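Local coordinates for protein transcriptional regulator, MarR family (Bacillus cereus, PDB 4XRF) that probably binds DNA through a winged helix-turn-helix domain and regulates transcription as a MarR-family factor, at residues 40-45 against 51-56. Sequence-based numbering, arbitrary orientation.
Sequences KILDHY and TTLAKK. With SO4 (sulfate ion), chain K; PO4 (phosphate ion), chain C.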
loop_
_atom_site.group_PDB
_atom_site.type_symbol
_atom_site.label_atom_id
_atom_site.label_comp_id
_atom_site.label_asym_id
_atom_site.label_seq_id
_atom_site.Cartn_x
_atom_site.Cartn_y
_atom_site.Cartn_z
ATOM N N LYS A 40 21.318 -12.923 0.948
ATOM C CA LYS A 40 22.522 -12.574 1.707
ATOM C C LYS A 40 22.932 -13.676 2.679
ATOM O O LYS A 40 24.120 -13.954 2.812
ATOM C CB LYS A 40 22.374 -11.265 2.481
ATOM C CG LYS A 40 22.297 -10.034 1.615
ATOM C CD LYS A 40 22.283 -8.767 2.470
ATOM C CE LYS A 40 23.659 -8.412 3.026
ATOM N NZ LYS A 40 23.625 -7.070 3.700
ATOM N N ILE A 41 21.961 -14.288 3.363
ATOM C CA ILE A 41 22.253 -15.424 4.256
ATOM C C ILE A 41 22.922 -16.569 3.482
ATOM O O ILE A 41 23.938 -17.108 3.918
ATOM C CB ILE A 41 20.993 -15.944 4.984
ATOM C CG1 ILE A 41 20.388 -14.836 5.858
ATOM C CG2 ILE A 41 21.324 -17.184 5.821
ATOM C CD1 ILE A 41 19.065 -15.221 6.496
ATOM N N LEU A 42 22.354 -16.919 2.331
ATOM C CA LEU A 42 22.853 -18.024 1.505
ATOM C C LEU A 42 24.194 -17.695 0.858
ATOM O O LEU A 42 24.996 -18.592 0.613
ATOM C CB LEU A 42 21.828 -18.400 0.427
ATOM C CG LEU A 42 20.494 -18.902 0.975
ATOM C CD1 LEU A 42 19.474 -18.994 -0.142
ATOM C CD2 LEU A 42 20.664 -20.241 1.664
ATOM N N ASP A 43 24.420 -16.410 0.570
ATOM C CA ASP A 43 25.719 -15.946 0.090
ATOM C C ASP A 43 26.774 -16.070 1.188
ATOM O O ASP A 43 27.922 -16.420 0.911
ATOM C CB ASP A 43 25.645 -14.497 -0.366
ATOM C CG ASP A 43 26.846 -14.081 -1.207
ATOM O OD1 ASP A 43 27.533 -14.956 -1.772
ATOM O OD2 ASP A 43 27.097 -12.862 -1.318
ATOM N N HIS A 44 26.381 -15.779 2.425
ATOM C CA HIS A 44 27.311 -15.767 3.537
ATOM C C HIS A 44 27.656 -17.200 3.962
ATOM O O HIS A 44 28.828 -17.573 3.962
ATOM C CB HIS A 44 26.748 -14.924 4.689
ATOM C CG HIS A 44 27.620 -14.873 5.909
ATOM N ND1 HIS A 44 27.194 -14.318 7.098
ATOM C CD2 HIS A 44 28.880 -15.321 6.136
ATOM C CE1 HIS A 44 28.153 -14.422 8.001
ATOM N NE2 HIS A 44 29.187 -15.031 7.444
ATOM N N TYR A 45 26.637 -18.003 4.269
ATOM C CA TYR A 45 26.835 -19.339 4.820
ATOM C C TYR A 45 26.794 -20.460 3.780
ATOM O O TYR A 45 26.996 -21.618 4.125
ATOM C CB TYR A 45 25.789 -19.614 5.896
ATOM C CG TYR A 45 25.905 -18.717 7.108
ATOM C CD1 TYR A 45 26.861 -18.970 8.110
ATOM C CD2 TYR A 45 25.053 -17.638 7.275
ATOM C CE1 TYR A 45 26.964 -18.152 9.230
ATOM C CE2 TYR A 45 25.148 -16.817 8.388
ATOM C CZ TYR A 45 26.097 -17.080 9.364
ATOM O OH TYR A 45 26.177 -16.253 10.460
ATOM N N THR A 51 14.693 -24.724 7.430
ATOM C CA THR A 51 14.353 -24.442 8.834
ATOM C C THR A 51 15.302 -23.412 9.487
ATOM O O THR A 51 14.861 -22.594 10.277
ATOM C CB THR A 51 14.243 -25.725 9.665
ATOM O OG1 THR A 51 15.446 -26.477 9.511
ATOM C CG2 THR A 51 13.057 -26.583 9.172
ATOM N N THR A 52 16.585 -23.434 9.133
ATOM C CA THR A 52 17.541 -22.429 9.604
ATOM C C THR A 52 17.233 -21.015 9.039
ATOM O O THR A 52 17.328 -20.012 9.755
ATOM C CB THR A 52 18.990 -22.835 9.260
ATOM O OG1 THR A 52 19.293 -24.111 9.845
ATOM C CG2 THR A 52 19.990 -21.814 9.773
ATOM N N LEU A 53 16.869 -20.940 7.762
ATOM C CA LEU A 53 16.426 -19.688 7.174
ATOM C C LEU A 53 15.232 -19.112 7.942
ATOM O O LEU A 53 15.241 -17.932 8.298
ATOM C CB LEU A 53 16.065 -19.888 5.703
ATOM C CG LEU A 53 17.212 -20.175 4.730
ATOM C CD1 LEU A 53 16.644 -20.422 3.334
ATOM C CD2 LEU A 53 18.219 -19.028 4.704
ATOM N N ALA A 54 14.229 -19.955 8.201
ATOM C CA ALA A 54 13.070 -19.577 9.009
ATOM C C ALA A 54 13.489 -19.006 10.375
ATOM O O ALA A 54 13.015 -17.951 10.770
ATOM C CB ALA A 54 12.127 -20.764 9.190
ATOM N N LYS A 55 14.358 -19.724 11.093
ATOM C CA LYS A 55 14.890 -19.245 12.368
ATOM C C LYS A 55 15.595 -17.893 12.236
ATOM O O LYS A 55 15.373 -16.979 13.041
ATOM C CB LYS A 55 15.860 -20.266 12.952
ATOM C CG LYS A 55 15.845 -20.322 14.466
ATOM N N LYS A 56 16.447 -17.758 11.226
ATOM C CA LYS A 56 17.150 -16.483 11.025
ATOM C C LYS A 56 16.215 -15.314 10.698
ATOM O O LYS A 56 16.545 -14.156 11.012
ATOM C CB LYS A 56 18.251 -16.618 9.981
ATOM C CG LYS A 56 19.482 -17.367 10.477
ATOM C CD LYS A 56 20.345 -17.809 9.296
ATOM C CE LYS A 56 21.585 -18.582 9.736
ATOM N NZ LYS A 56 22.605 -17.702 10.364
HETATM S S SO4 K . 22.301 -13.967 10.191
HETATM O O1 SO4 K . 22.017 -14.720 11.446
HETATM O O2 SO4 K . 22.688 -14.936 9.131
HETATM O O3 SO4 K . 23.435 -13.030 10.394
HETATM O O4 SO4 K . 21.049 -13.245 9.823
HETATM P P PO4 C . 22.925 -6.688 7.490
HETATM O O1 PO4 C . 23.117 -8.084 6.954
HETATM O O2 PO4 C . 21.600 -6.597 8.198
HETATM O O3 PO4 C . 24.071 -6.368 8.434
HETATM O O4 PO4 C . 22.922 -5.726 6.329
#
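Ile41 reaches from helix 33-45 into the angle between Leu53 and Lys56, one helical turn apart on helix 50-57. Its CG2 is the busier branch, lying 3.8 Å from Leu53 CD2 and 3.7 Å from CD in the aliphatic chain of Lys56, while CD1 rests on Lys56 CB at 3.8 Å. Ile41 and Leu53 run past each other in opposite directions; Leu42 instead meets Leu53 nearly at a right angle, through the two CD2 methyls. The axes of segments 40-45 and 51-56 pass 11.6 Å apart at 118°, and side chains bridge them with no hydrogen bond between the two segments.

Polar contacts gather around a sulfate ion, probably from the crystallisation liquor. The Lys56 chain runs extended over Ile41, then bends at its last torsion (chi4 -73°), which turns NZ to the sulfate, where it donates to O2 at 3.0 Å and to O1 at 3.2 Å. The same NZ approaches Tyr45 CE2 obliquely at 3.3 Å, and sulfate O2 lies at the edge of that ring, near its plane. Tyr37 OH and Lys6 NZ of the second subunit also bond the ion.

In the winged helix-turn-helix fold, the contact seats helix 50-57, first of the helix-turn-helix, against the C-terminal end of helix 33-45. Leu42 and Leu53 continue this apolar layer onto Ile91 of strand 89-93, and Leu53 also touches Ile64 and Ile68 of helix 61-73, probably the recognition helix.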